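Long-range contact in Crov588 (Cafeteriavirus, PDB 6NYR), which is of unknown function but folds into a circular solenoid of leucine-rich FNIP repeats, a form that in related proteins often serves binding of other macromolecules: residues T524-L535 with C547-P558. Residues are numbered along the deposited sequence; the frame is centred on the assembly and turned at random.
Sequences TSFNQNLTENVL and CFNQKIIENVLP
Asn527 turns its CG away from its own backbone N (chi1 -169°), swinging the amide across to the next coil, while Gln550 folds back at chi2 (-56°) so that its NE2 comes to meet it. Asn527 OD1 then takes two hydrogen bonds, from Asn549 N at 2.8 Å and from Gln550 NE2 at 3.0 Å. The donors approach opposite faces of the carbonyl plane, and both N-H groups point almost straight at the oxygen. Asparagine suits this place because its short amide reaches the neighbouring backbone and accepts both bonds; glutamine has the extra length needed to curl back. The pattern repeats along the chain: Asn505 OD1 receives Asn527 N and Gln528 NE2, and Asn549 OD1 in turn receives Asn571 N and Gln572 NE2, giving a ladder of asparagines.

Further into the coil, Phe526 and Phe548 lie side by side and point the same way, CE2 of Phe526 being 3.9 Å from CD1 of Phe548. These flat, apolar rings fill the interior between coils. Farther along, Val556 sets CG1 beside Leu530, 3.9 Å from its CB, a branched apolar side chain suiting this buried place, and Leu535 CB rests on Pro558 CD. Near the type II turn Thr531–Val534, one water accepts from Leu535 N and donates to Thr531 O. At the other end Cys547 N gives a backbone hydrogen bond to Thr524 O, 2.8 Å long. Such an asparagine ladder beside a row of buried phenylalanines and leucines is characteristic of leucine-rich repeat solenoids, here of FNIP repeats closing into a ring.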
ATOM      1  N   THR A 524       2.636 -17.182  20.427  1.00 46.21           N
ATOM      2  CA  THR A 524       2.898 -18.559  20.025  1.00 46.63           C
ATOM      3  C   THR A 524       2.819 -19.521  21.201  1.00 45.24           C
ATOM      4  O   THR A 524       2.154 -20.561  21.129  1.00 42.42           O
ATOM      5  CB  THR A 524       4.283 -18.641  19.372  1.00 47.32           C
ATOM      6  OG1 THR A 524       4.298 -17.874  18.162  1.00 47.61           O
ATOM      7  CG2 THR A 524       4.673 -20.083  19.078  1.00 48.14           C
ATOM      8  N   SER A 525       3.487 -19.185  22.301  1.00 42.65           N
ATOM      9  CA  SER A 525       3.809 -20.180  23.312  1.00 43.83           C
ATOM     10  C   SER A 525       2.754 -20.339  24.395  1.00 47.02           C
ATOM     11  O   SER A 525       2.785 -21.345  25.113  1.00 50.66           O
ATOM     12  CB  SER A 525       5.148 -19.833  23.973  1.00 46.99           C
ATOM     13  OG  SER A 525       6.205 -19.884  23.031  1.00 52.37           O
ATOM     14  N   PHE A 526       1.829 -19.395  24.539  1.00 44.67           N
ATOM     15  CA  PHE A 526       0.902 -19.467  25.657  1.00 46.91           C
ATOM     16  C   PHE A 526       0.126 -20.780  25.618  1.00 46.67           C
ATOM     17  O   PHE A 526      -0.527 -21.098  24.619  1.00 47.11           O
ATOM     18  CB  PHE A 526      -0.072 -18.292  25.652  1.00 46.81           C
ATOM     19  CG  PHE A 526      -1.041 -18.337  26.798  1.00 46.09           C
ATOM     20  CD1 PHE A 526      -0.631 -17.983  28.072  1.00 47.25           C
ATOM     21  CD2 PHE A 526      -2.342 -18.772  26.617  1.00 47.46           C
ATOM     22  CE1 PHE A 526      -1.504 -18.042  29.139  1.00 47.27           C
ATOM     23  CE2 PHE A 526      -3.223 -18.830  27.676  1.00 48.36           C
ATOM     24  CZ  PHE A 526      -2.802 -18.464  28.943  1.00 49.06           C
ATOM     25  N   ASN A 527       0.196 -21.541  26.704  1.00 48.51           N
ATOM     26  CA  ASN A 527      -0.538 -22.797  26.794  1.00 55.55           C
ATOM     27  C   ASN A 527      -0.852 -23.105  28.257  1.00 56.90           C
ATOM     28  O   ASN A 527      -0.593 -24.200  28.758  1.00 57.17           O
ATOM     29  CB  ASN A 527       0.253 -23.932  26.143  1.00 54.92           C
ATOM     30  CG  ASN A 527      -0.568 -25.195  25.984  1.00 54.63           C
ATOM     31  OD1 ASN A 527      -1.799 -25.156  26.013  1.00 52.98           O
ATOM     32  ND2 ASN A 527       0.109 -26.323  25.805  1.00 55.66           N
ATOM     33  N   GLN A 528      -1.434 -22.138  28.959  1.00 56.31           N
ATOM     34  CA  GLN A 528      -1.840 -22.315  30.346  1.00 57.16           C
ATOM     35  C   GLN A 528      -3.358 -22.360  30.437  1.00 55.33           C
ATOM     36  O   GLN A 528      -4.056 -21.628  29.728  1.00 55.24           O
ATOM     37  CB  GLN A 528      -1.303 -21.196  31.243  1.00 56.37           C
ATOM     38  CG  GLN A 528       0.211 -21.077  31.264  1.00 55.42           C
ATOM     39  CD  GLN A 528       0.899 -22.358  31.697  1.00 56.78           C
ATOM     40  OE1 GLN A 528       0.529 -22.973  32.699  1.00 58.38           O
ATOM     41  NE2 GLN A 528       1.905 -22.769  30.937  1.00 56.73           N
ATOM     42  N   ASN A 529      -3.864 -23.231  31.305  1.00 58.76           N
ATOM     43  CA  ASN A 529      -5.303 -23.368  31.470  1.00 57.96           C
ATOM     44  C   ASN A 529      -5.906 -22.074  32.000  1.00 54.63           C
ATOM     45  O   ASN A 529      -5.369 -21.447  32.916  1.00 54.25           O
ATOM     46  CB  ASN A 529      -5.607 -24.515  32.431  1.00 60.30           C
ATOM     47  CG  ASN A 529      -7.086 -24.730  32.629  1.00 62.24           C
ATOM     48  OD1 ASN A 529      -7.808 -25.075  31.694  1.00 62.45           O
ATOM     49  ND2 ASN A 529      -7.552 -24.524  33.858  1.00 65.05           N
ATOM     50  N   LEU A 530      -7.032 -21.679  31.419  1.00 53.75           N
ATOM     51  CA  LEU A 530      -7.766 -20.499  31.855  1.00 57.19           C
ATOM     52  C   LEU A 530      -8.934 -20.947  32.727  1.00 57.31           C
ATOM     53  O   LEU A 530      -9.711 -21.823  32.331  1.00 55.47           O
ATOM     54  CB  LEU A 530      -8.263 -19.682  30.665  1.00 55.15           C
ATOM     55  CG  LEU A 530      -7.174 -19.078  29.776  1.00 52.88           C
ATOM     56  CD1 LEU A 530      -7.766 -18.640  28.436  1.00 51.14           C
ATOM     57  CD2 LEU A 530      -6.469 -17.916  30.461  1.00 49.63           C
ATOM     58  N   THR A 531      -9.044 -20.357  33.911  1.00 58.22           N
ATOM     59  CA  THR A 531     -10.049 -20.741  34.888  1.00 58.93           C
ATOM     60  C   THR A 531     -11.144 -19.676  34.963  1.00 60.57           C
ATOM     61  O   THR A 531     -11.198 -18.749  34.144  1.00 62.22           O
ATOM     62  CB  THR A 531      -9.396 -20.954  36.257  1.00 58.92           C
ATOM     63  OG1 THR A 531      -8.748 -19.743  36.671  1.00 60.92           O
ATOM     64  CG2 THR A 531      -8.365 -22.072  36.186  1.00 58.45           C
ATOM     65  N   GLU A 532     -12.019 -19.806  35.959  1.00 62.52           N
ATOM     66  CA  GLU A 532     -13.216 -18.982  36.023  1.00 64.72           C
ATOM     67  C   GLU A 532     -12.886 -17.565  36.479  1.00 62.93           C
ATOM     68  O   GLU A 532     -11.979 -17.339  37.285  1.00 60.75           O
ATOM     69  CB  GLU A 532     -14.243 -19.598  36.976  1.00 71.29           C
ATOM     70  CG  GLU A 532     -14.236 -21.116  37.009  1.00 77.69           C
ATOM     71  CD  GLU A 532     -15.509 -21.704  37.589  1.00 81.06           C
ATOM     72  OE1 GLU A 532     -16.237 -20.986  38.309  1.00 81.35           O
ATOM     73  OE2 GLU A 532     -15.785 -22.892  37.315  1.00 81.83           O
ATOM     74  N   ASN A 533     -13.651 -16.606  35.954  1.00 63.90           N
ATOM     75  CA  ASN A 533     -13.513 -15.196  36.315  1.00 65.99           C
ATOM     76  C   ASN A 533     -12.076 -14.708  36.158  1.00 62.81           C
ATOM     77  O   ASN A 533     -11.603 -13.859  36.918  1.00 65.65           O
ATOM     78  CB  ASN A 533     -14.014 -14.948  37.737  1.00 71.64           C
ATOM     79  CG  ASN A 533     -15.435 -15.439  37.948  1.00 76.98           C
ATOM     80  OD1 ASN A 533     -15.694 -16.275  38.813  1.00 82.37           O
ATOM     81  ND2 ASN A 533     -16.361 -14.929  37.147  1.00 75.20           N
ATOM     82  N   VAL A 534     -11.375 -15.249  35.169  1.00 56.66           N
ATOM     83  CA  VAL A 534     -10.062 -14.754  34.773  1.00 54.05           C
ATOM     84  C   VAL A 534     -10.167 -13.777  33.610  1.00 52.17           C
ATOM     85  O   VAL A 534      -9.573 -12.700  33.634  1.00 49.00           O
ATOM     86  CB  VAL A 534      -9.130 -15.937  34.425  1.00 56.01           C
ATOM     87  CG1 VAL A 534      -7.809 -15.423  33.868  1.00 55.45           C
ATOM     88  CG2 VAL A 534      -8.906 -16.815  35.644  1.00 56.95           C
ATOM     89  N   LEU A 535     -10.909 -14.148  32.576  1.00 53.13           N
ATOM     90  CA  LEU A 535     -11.126 -13.287  31.414  1.00 51.45           C
ATOM     91  C   LEU A 535     -12.195 -12.251  31.741  1.00 54.09           C
ATOM     92  O   LEU A 535     -13.274 -12.614  32.220  1.00 54.87           O
ATOM     93  CB  LEU A 535     -11.537 -14.130  30.215  1.00 54.05           C
ATOM     94  CG  LEU A 535     -10.495 -15.151  29.740  1.00 55.13           C
ATOM     95  CD1 LEU A 535     -11.009 -15.954  28.551  1.00 53.25           C
ATOM     96  CD2 LEU A 535      -9.179 -14.459  29.394  1.00 53.18           C
ATOM     97  N   CYS A 547       0.273 -22.500  20.275  1.00 41.55           N
ATOM     98  CA  CYS A 547       0.377 -23.665  21.140  1.00 44.61           C
ATOM     99  C   CYS A 547      -0.809 -23.892  22.068  1.00 42.07           C
ATOM    100  O   CYS A 547      -0.911 -24.983  22.640  1.00 45.92           O
ATOM    101  CB  CYS A 547       1.642 -23.570  22.004  1.00 46.99           C
ATOM    102  SG  CYS A 547       3.182 -23.835  21.110  1.00 49.22           S
ATOM    103  N   PHE A 548      -1.695 -22.920  22.255  1.00 42.01           N
ATOM    104  CA  PHE A 548      -2.736 -23.092  23.260  1.00 42.54           C
ATOM    105  C   PHE A 548      -3.572 -24.330  22.957  1.00 44.33           C
ATOM    106  O   PHE A 548      -4.259 -24.389  21.930  1.00 44.26           O
ATOM    107  CB  PHE A 548      -3.652 -21.876  23.347  1.00 42.70           C
ATOM    108  CG  PHE A 548      -4.799 -22.072  24.303  1.00 45.24           C
ATOM    109  CD1 PHE A 548      -4.613 -21.924  25.671  1.00 45.58           C
ATOM    110  CD2 PHE A 548      -6.054 -22.431  23.839  1.00 46.93           C
ATOM    111  CE1 PHE A 548      -5.661 -22.118  26.552  1.00 46.50           C
ATOM    112  CE2 PHE A 548      -7.106 -22.626  24.719  1.00 47.90           C
ATOM    113  CZ  PHE A 548      -6.906 -22.469  26.075  1.00 47.08           C
ATOM    114  N   ASN A 549      -3.525 -25.318  23.853  1.00 47.44           N
ATOM    115  CA  ASN A 549      -4.324 -26.526  23.703  1.00 51.44           C
ATOM    116  C   ASN A 549      -4.783 -27.037  25.072  1.00 53.20           C
ATOM    117  O   ASN A 549      -4.512 -28.164  25.476  1.00 54.45           O
ATOM    118  CB  ASN A 549      -3.544 -27.613  22.963  1.00 50.36           C
ATOM    119  CG  ASN A 549      -4.418 -28.787  22.554  1.00 50.02           C
ATOM    120  OD1 ASN A 549      -5.630 -28.646  22.397  1.00 46.71           O
ATOM    121  ND2 ASN A 549      -3.804 -29.955  22.391  1.00 54.31           N
ATOM    122  N   GLN A 550      -5.491 -26.190  25.810  1.00 54.55           N
ATOM    123  CA  GLN A 550      -6.075 -26.566  27.088  1.00 56.51           C
ATOM    124  C   GLN A 550      -7.589 -26.660  26.946  1.00 53.48           C
ATOM    125  O   GLN A 550      -8.197 -25.968  26.124  1.00 51.19           O
ATOM    126  CB  GLN A 550      -5.721 -25.561  28.187  1.00 55.59           C
ATOM    127  CG  GLN A 550      -4.243 -25.469  28.464  1.00 55.76           C
ATOM    128  CD  GLN A 550      -3.630 -26.809  28.808  1.00 55.67           C
ATOM    129  OE1 GLN A 550      -4.069 -27.490  29.736  1.00 58.34           O
ATOM    130  NE2 GLN A 550      -2.620 -27.206  28.042  1.00 54.69           N
ATOM    131  N   LYS A 551      -8.198 -27.524  27.751  1.00 55.58           N
ATOM    132  CA  LYS A 551      -9.647 -27.635  27.728  1.00 57.17           C
ATOM    133  C   LYS A 551     -10.262 -26.406  28.383  1.00 54.36           C
ATOM    134  O   LYS A 551      -9.787 -25.927  29.418  1.00 56.35           O
ATOM    135  CB  LYS A 551     -10.122 -28.894  28.447  1.00 61.30           C
ATOM    136  CG  LYS A 551     -11.585 -29.223  28.141  1.00 67.84           C
ATOM    137  CD  LYS A 551     -12.146 -30.301  29.053  1.00 73.73           C
ATOM    138  CE  LYS A 551     -12.487 -31.563  28.274  1.00 79.38           C
ATOM    139  NZ  LYS A 551     -11.253 -32.313  27.898  1.00 82.83           N
ATOM    140  N   ILE A 552     -11.322 -25.893  27.769  1.00 51.72           N
ATOM    141  CA  ILE A 552     -12.077 -24.764  28.301  1.00 51.15           C
ATOM    142  C   ILE A 552     -13.385 -25.309  28.855  1.00 51.23           C
ATOM    143  O   ILE A 552     -14.141 -25.978  28.140  1.00 47.38           O
ATOM    144  CB  ILE A 552     -12.329 -23.695  27.231  1.00 52.09           C
ATOM    145  CG1 ILE A 552     -10.994 -23.122  26.762  1.00 53.28           C
ATOM    146  CG2 ILE A 552     -13.221 -22.589  27.782  1.00 52.51           C
ATOM    147  CD1 ILE A 552     -11.058 -22.437  25.416  1.00 52.92           C
ATOM    148  N   ILE A 553     -13.634 -25.051  30.138  1.00 54.31           N
ATOM    149  CA  ILE A 553     -14.858 -25.513  30.778  1.00 58.88           C
ATOM    150  C   ILE A 553     -15.824 -24.341  30.913  1.00 58.91           C
ATOM    151  O   ILE A 553     -15.555 -23.235  30.430  1.00 57.00           O
ATOM    152  CB  ILE A 553     -14.569 -26.144  32.150  1.00 61.93           C
ATOM    153  CG1 ILE A 553     -14.225 -25.068  33.180  1.00 63.54           C
ATOM    154  CG2 ILE A 553     -13.428 -27.145  32.036  1.00 61.64           C
ATOM    155  CD1 ILE A 553     -13.727 -25.625  34.505  1.00 66.05           C
ATOM    156  N   GLU A 554     -16.948 -24.577  31.580  1.00 58.91           N
ATOM    157  CA  GLU A 554     -17.995 -23.576  31.676  1.00 59.53           C
ATOM    158  C   GLU A 554     -17.549 -22.362  32.482  1.00 58.43           C
ATOM    159  O   GLU A 554     -16.727 -22.453  33.399  1.00 56.77           O
ATOM    160  CB  GLU A 554     -19.241 -24.174  32.316  1.00 64.73           C
ATOM    161  CG  GLU A 554     -19.832 -25.326  31.536  1.00 70.81           C
ATOM    162  CD  GLU A 554     -19.329 -26.671  32.031  1.00 74.13           C
ATOM    163  OE1 GLU A 554     -18.107 -26.836  32.257  1.00 73.69           O
ATOM    164  OE2 GLU A 554     -20.171 -27.562  32.201  1.00 74.73           O
ATOM    165  N   ASN A 555     -18.126 -21.212  32.128  1.00 59.20           N
ATOM    166  CA  ASN A 555     -17.940 -19.965  32.864  1.00 58.85           C
ATOM    167  C   ASN A 555     -16.490 -19.511  32.839  1.00 53.91           C
ATOM    168  O   ASN A 555     -16.016 -18.864  33.773  1.00 53.71           O
ATOM    169  CB  ASN A 555     -18.446 -20.097  34.301  1.00 63.30           C
ATOM    170  CG  ASN A 555     -19.908 -20.497  34.363  1.00 68.53           C
ATOM    171  OD1 ASN A 555     -20.794 -19.715  34.014  1.00 72.23           O
ATOM    172  ND2 ASN A 555     -20.167 -21.722  34.805  1.00 70.23           N
ATOM    173  N   VAL A 556     -15.786 -19.847  31.766  1.00 51.31           N
ATOM    174  CA  VAL A 556     -14.445 -19.339  31.516  1.00 51.29           C
ATOM    175  C   VAL A 556     -14.459 -18.233  30.471  1.00 48.64           C
ATOM    176  O   VAL A 556     -13.908 -17.155  30.690  1.00 46.25           O
ATOM    177  CB  VAL A 556     -13.512 -20.496  31.091  1.00 53.57           C
ATOM    178  CG1 VAL A 556     -12.147 -19.960  30.686  1.00 51.67           C
ATOM    179  CG2 VAL A 556     -13.391 -21.516  32.213  1.00 52.55           C
ATOM    180  N   LEU A 557     -15.106 -18.481  29.332  1.00 48.95           N
ATOM    181  CA  LEU A 557     -15.247 -17.475  28.282  1.00 47.91           C
ATOM    182  C   LEU A 557     -16.309 -16.457  28.686  1.00 49.59           C
ATOM    183  O   LEU A 557     -17.428 -16.845  29.042  1.00 46.96           O
ATOM    184  CB  LEU A 557     -15.626 -18.143  26.968  1.00 47.93           C
ATOM    185  CG  LEU A 557     -14.615 -19.143  26.398  1.00 47.22           C
ATOM    186  CD1 LEU A 557     -15.170 -19.823  25.153  1.00 45.42           C
ATOM    187  CD2 LEU A 557     -13.288 -18.465  26.095  1.00 46.42           C
ATOM    188  N   PRO A 558     -16.002 -15.163  28.652  1.00 48.56           N
ATOM    189  CA  PRO A 558     -16.935 -14.179  29.209  1.00 49.19           C
ATOM    190  C   PRO A 558     -18.171 -13.997  28.341  1.00 49.75           C
ATOM    191  O   PRO A 558     -18.192 -14.301  27.145  1.00 46.55           O
ATOM    192  CB  PRO A 558     -16.108 -12.887  29.283  1.00 50.60           C
ATOM    193  CG  PRO A 558     -14.984 -13.074  28.324  1.00 50.72           C
ATOM    194  CD  PRO A 558     -14.777 -14.546  28.104  1.00 49.05           C
TER
HETATM  195  O   HOH W   1     -12.452 -16.502  32.525  1.00 38.64           O